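Local coordinates for protein unsaturated glucuronyl hydrolase (Streptococcus agalactiae, PDB 2ZZR) that hydrolyses unsaturated disaccharides of chondroitin, hyaluronan and heparin, releasing the unsaturated uronic acid from their non-reducing end, at residues T52-Y60 / I352-Y363. Sequence-based numbering, arbitrary orientation.
Sequences TPATFNNIY and IAGRPLLLHGVY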
loop_
_atom_site.group_PDB
_atom_site.type_symbol
_atom_site.label_atom_id
_atom_site.label_comp_id
_atom_site.label_asym_id
_atom_site.label_seq_id
_atom_site.Cartn_x
_atom_site.Cartn_y
_atom_site.Cartn_z
ATOM N N THR A 52 -5.300 0.194 -16.436
ATOM C CA THR A 52 -5.359 1.562 -15.935
ATOM C C THR A 52 -5.448 1.506 -14.402
ATOM O O THR A 52 -5.794 0.457 -13.847
ATOM C CB THR A 52 -6.584 2.324 -16.498
ATOM O OG1 THR A 52 -7.763 1.513 -16.371
ATOM C CG2 THR A 52 -6.358 2.676 -17.961
ATOM N N PRO A 53 -5.103 2.616 -13.711
ATOM C CA PRO A 53 -5.192 2.654 -12.244
ATOM C C PRO A 53 -6.502 2.096 -11.696
ATOM O O PRO A 53 -6.477 1.286 -10.763
ATOM C CB PRO A 53 -5.052 4.149 -11.930
ATOM C CG PRO A 53 -4.142 4.638 -13.007
ATOM C CD PRO A 53 -4.561 3.880 -14.252
ATOM N N ALA A 54 -7.627 2.517 -12.275
ATOM C CA ALA A 54 -8.941 2.053 -11.851
ATOM C C ALA A 54 -9.767 1.552 -13.032
ATOM O O ALA A 54 -9.432 1.815 -14.195
ATOM C CB ALA A 54 -9.685 3.167 -11.117
ATOM N N THR A 55 -10.837 0.826 -12.720
ATOM C CA THR A 55 -11.760 0.320 -13.732
ATOM C C THR A 55 -12.761 1.406 -14.128
ATOM O O THR A 55 -12.891 2.429 -13.441
ATOM C CB THR A 55 -12.539 -0.913 -13.226
ATOM O OG1 THR A 55 -13.331 -0.550 -12.091
ATOM C CG2 THR A 55 -11.587 -2.067 -12.846
ATOM N N PHE A 56 -13.454 1.169 -15.242
ATOM C CA PHE A 56 -14.522 2.037 -15.740
ATOM C C PHE A 56 -15.729 1.140 -15.935
ATOM O O PHE A 56 -15.700 0.238 -16.777
ATOM C CB PHE A 56 -14.124 2.657 -17.080
ATOM C CG PHE A 56 -12.922 3.561 -17.007
ATOM C CD1 PHE A 56 -13.084 4.941 -16.891
ATOM C CD2 PHE A 56 -11.630 3.038 -17.065
ATOM C CE1 PHE A 56 -11.978 5.785 -16.826
ATOM C CE2 PHE A 56 -10.513 3.874 -16.997
ATOM C CZ PHE A 56 -10.687 5.253 -16.881
ATOM N N ASN A 57 -16.776 1.375 -15.145
ATOM C CA ASN A 57 -17.919 0.459 -15.078
ATOM C C ASN A 57 -17.452 -0.983 -14.813
ATOM O O ASN A 57 -17.947 -1.948 -15.411
ATOM C CB ASN A 57 -18.790 0.572 -16.341
ATOM C CG ASN A 57 -19.323 1.985 -16.563
ATOM O OD1 ASN A 57 -19.225 2.530 -17.665
ATOM N ND2 ASN A 57 -19.878 2.588 -15.510
ATOM N N ASN A 58 -16.463 -1.091 -13.924
ATOM C CA ASN A 58 -15.847 -2.364 -13.508
ATOM C C ASN A 58 -15.031 -3.109 -14.562
ATOM O O ASN A 58 -14.690 -4.284 -14.381
ATOM C CB ASN A 58 -16.857 -3.265 -12.789
ATOM C CG ASN A 58 -17.183 -2.755 -11.403
ATOM O OD1 ASN A 58 -16.325 -2.169 -10.735
ATOM N ND2 ASN A 58 -18.420 -2.958 -10.964
ATOM N N ILE A 59 -14.683 -2.407 -15.637
ATOM C CA ILE A 59 -13.773 -2.931 -16.648
ATOM C C ILE A 59 -12.547 -2.020 -16.791
ATOM O O ILE A 59 -12.679 -0.827 -17.095
ATOM C CB ILE A 59 -14.485 -3.100 -18.035
ATOM C CG1 ILE A 59 -15.725 -4.011 -17.920
ATOM C CG2 ILE A 59 -13.500 -3.569 -19.107
ATOM C CD1 ILE A 59 -15.442 -5.474 -17.545
ATOM N N TYR A 60 -11.360 -2.581 -16.564
ATOM C CA TYR A 60 -10.114 -1.850 -16.785
ATOM C C TYR A 60 -9.985 -1.466 -18.248
ATOM O O TYR A 60 -10.434 -2.199 -19.127
ATOM C CB TYR A 60 -8.899 -2.702 -16.431
ATOM C CG TYR A 60 -8.611 -2.846 -14.957
ATOM C CD1 TYR A 60 -8.171 -1.755 -14.199
ATOM C CD2 TYR A 60 -8.746 -4.084 -14.323
ATOM C CE1 TYR A 60 -7.893 -1.893 -12.839
ATOM C CE2 TYR A 60 -8.472 -4.230 -12.964
ATOM C CZ TYR A 60 -8.050 -3.132 -12.233
ATOM O OH TYR A 60 -7.778 -3.274 -10.893
ATOM N N ILE A 352 -15.041 -12.132 -16.561
ATOM C CA ILE A 352 -14.941 -11.647 -17.942
ATOM C C ILE A 352 -13.762 -10.680 -18.082
ATOM O O ILE A 352 -13.317 -10.090 -17.092
ATOM C CB ILE A 352 -16.260 -10.999 -18.459
ATOM C CG1 ILE A 352 -16.674 -9.803 -17.603
ATOM C CG2 ILE A 352 -17.394 -12.033 -18.525
ATOM C CD1 ILE A 352 -17.664 -8.864 -18.280
ATOM N N ALA A 353 -13.267 -10.530 -19.310
ATOM C CA ALA A 353 -12.082 -9.723 -19.602
ATOM C C ALA A 353 -12.154 -8.316 -19.006
ATOM O O ALA A 353 -13.153 -7.611 -19.168
ATOM C CB ALA A 353 -11.835 -9.660 -21.112
ATOM N N GLY A 354 -11.096 -7.936 -18.291
ATOM C CA GLY A 354 -10.969 -6.587 -17.740
ATOM C C GLY A 354 -11.576 -6.326 -16.371
ATOM O O GLY A 354 -11.434 -5.226 -15.839
ATOM N N ARG A 355 -12.262 -7.316 -15.801
ATOM C CA ARG A 355 -12.802 -7.187 -14.443
ATOM C C ARG A 355 -11.646 -7.148 -13.437
ATOM O O ARG A 355 -10.578 -7.708 -13.699
ATOM C CB ARG A 355 -13.747 -8.347 -14.103
ATOM C CG ARG A 355 -15.066 -8.379 -14.886
ATOM C CD ARG A 355 -16.126 -7.447 -14.335
ATOM N NE ARG A 355 -16.667 -7.884 -13.046
ATOM C CZ ARG A 355 -17.722 -7.337 -12.452
ATOM N NH1 ARG A 355 -18.139 -7.797 -11.279
ATOM N NH2 ARG A 355 -18.368 -6.333 -13.029
ATOM N N PRO A 356 -11.854 -6.471 -12.289
ATOM C CA PRO A 356 -10.841 -6.451 -11.241
ATOM C C PRO A 356 -10.992 -7.657 -10.312
ATOM O O PRO A 356 -11.974 -8.393 -10.410
ATOM C CB PRO A 356 -11.167 -5.165 -10.482
ATOM C CG PRO A 356 -12.646 -5.048 -10.586
ATOM C CD PRO A 356 -13.042 -5.682 -11.912
ATOM N N LEU A 357 -10.028 -7.856 -9.420
ATOM C CA LEU A 357 -10.135 -8.909 -8.416
ATOM C C LEU A 357 -11.107 -8.504 -7.318
ATOM O O LEU A 357 -11.805 -9.347 -6.742
ATOM C CB LEU A 357 -8.756 -9.206 -7.809
ATOM C CG LEU A 357 -7.597 -9.550 -8.747
ATOM C CD1 LEU A 357 -6.384 -9.947 -7.937
ATOM C CD2 LEU A 357 -7.991 -10.674 -9.723
ATOM N N LEU A 358 -11.146 -7.200 -7.046
ATOM C CA LEU A 358 -11.857 -6.636 -5.912
ATOM C C LEU A 358 -12.659 -5.417 -6.369
ATOM O O LEU A 358 -12.133 -4.546 -7.059
ATOM C CB LEU A 358 -10.842 -6.232 -4.827
ATOM C CG LEU A 358 -11.318 -5.707 -3.466
ATOM C CD1 LEU A 358 -11.979 -6.791 -2.624
ATOM C CD2 LEU A 358 -10.147 -5.087 -2.700
ATOM N N LEU A 359 -13.930 -5.371 -5.980
ATOM C CA LEU A 359 -14.822 -4.283 -6.368
ATOM C C LEU A 359 -14.918 -3.213 -5.283
ATOM O O LEU A 359 -14.418 -3.397 -4.176
ATOM C CB LEU A 359 -16.216 -4.836 -6.686
ATOM C CG LEU A 359 -16.348 -5.890 -7.794
ATOM C CD1 LEU A 359 -17.735 -6.535 -7.772
ATOM C CD2 LEU A 359 -16.050 -5.306 -9.162
ATOM N N HIS A 360 -15.557 -2.096 -5.625
ATOM C CA HIS A 360 -15.939 -1.048 -4.676
ATOM C C HIS A 360 -14.772 -0.337 -3.982
ATOM O O HIS A 360 -14.733 -0.227 -2.756
ATOM C CB HIS A 360 -16.985 -1.562 -3.669
ATOM C CG HIS A 360 -18.131 -2.282 -4.312
ATOM N ND1 HIS A 360 -19.056 -1.641 -5.110
ATOM C CD2 HIS A 360 -18.495 -3.586 -4.285
ATOM C CE1 HIS A 360 -19.944 -2.520 -5.544
ATOM N NE2 HIS A 360 -19.625 -3.709 -5.059
ATOM N N GLY A 361 -13.827 0.134 -4.791
ATOM C CA GLY A 361 -12.784 1.046 -4.324
ATOM C C GLY A 361 -13.128 2.470 -4.724
ATOM O O GLY A 361 -14.071 2.695 -5.492
ATOM N N VAL A 362 -12.384 3.428 -4.176
ATOM C CA VAL A 362 -12.459 4.826 -4.604
ATOM C C VAL A 362 -11.042 5.353 -4.777
ATOM O O VAL A 362 -10.252 5.372 -3.832
ATOM C CB VAL A 362 -13.259 5.720 -3.620
ATOM C CG1 VAL A 362 -13.171 7.200 -4.029
ATOM C CG2 VAL A 362 -14.719 5.291 -3.568
ATOM N N TYR A 363 -10.729 5.756 -6.005
ATOM C CA TYR A 363 -9.417 6.288 -6.338
ATOM C C TYR A 363 -9.289 7.745 -5.877
ATOM O O TYR A 363 -8.525 8.040 -4.958
ATOM C CB TYR A 363 -9.163 6.114 -7.839
ATOM C CG TYR A 363 -7.840 6.614 -8.390
ATOM C CD1 TYR A 363 -6.765 6.947 -7.558
ATOM C CD2 TYR A 363 -7.656 6.721 -9.768
ATOM C CE1 TYR A 363 -5.554 7.389 -8.090
ATOM C CE2 TYR A 363 -6.459 7.158 -10.303
ATOM C CZ TYR A 363 -5.414 7.489 -9.467
ATOM O OH TYR A 363 -4.224 7.918 -10.007
HETATM O O HOH W 1 -18.583 -4.767 -15.541
HETATM O O HOH W 2 -16.854 -1.554 -8.119
#
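Tyr60 meets the 354-356 stretch with both its backbone and its ring. Its N donates a nearly straight hydrogen bond to Gly354 O (2.7 Å, 171° at the hydrogen). Along the side chain, CB and CG also lie beside Gly354 O. CG stands anti to the carbonyl carbon (chi1 -77°), which leaves CD2 3.3 Å from Gly354 O. Next, CE2 reaches Pro356 CB at 3.8 Å, and CZ and OH run past the same carbon. OH, at the tip, is hydrogen-bonded to Asp379 of helix 376-390. Thr55 CG2 sits over the centre of one ring face and also touches Pro356 CG. Arg355 folds back at chi2 and chi3. Its CD meets Ile59 CD1, while NH2 comes to 3.4 Å from Asn58 CB; guanidinium and amide planes stand 78° apart. NE is hydrogen-bonded to Asn348 OD1. Water links NH2 to Asn57 O, and a second water joins Asn58 OD1 to His360 N. Asn58 O is buried without a conventional partner, though Arg355 CA points a C-H at it. Farther along, Tyr363 CE2 packs on Pro53 CB. The Tyr363 side chain also lies about 4 Å from that of Arg246, a probable substrate-binding residue. The contact joins a beta-hairpin with a type I' turn at Phe56-Ile59 to a loop between helices of the family 88 alpha-barrel.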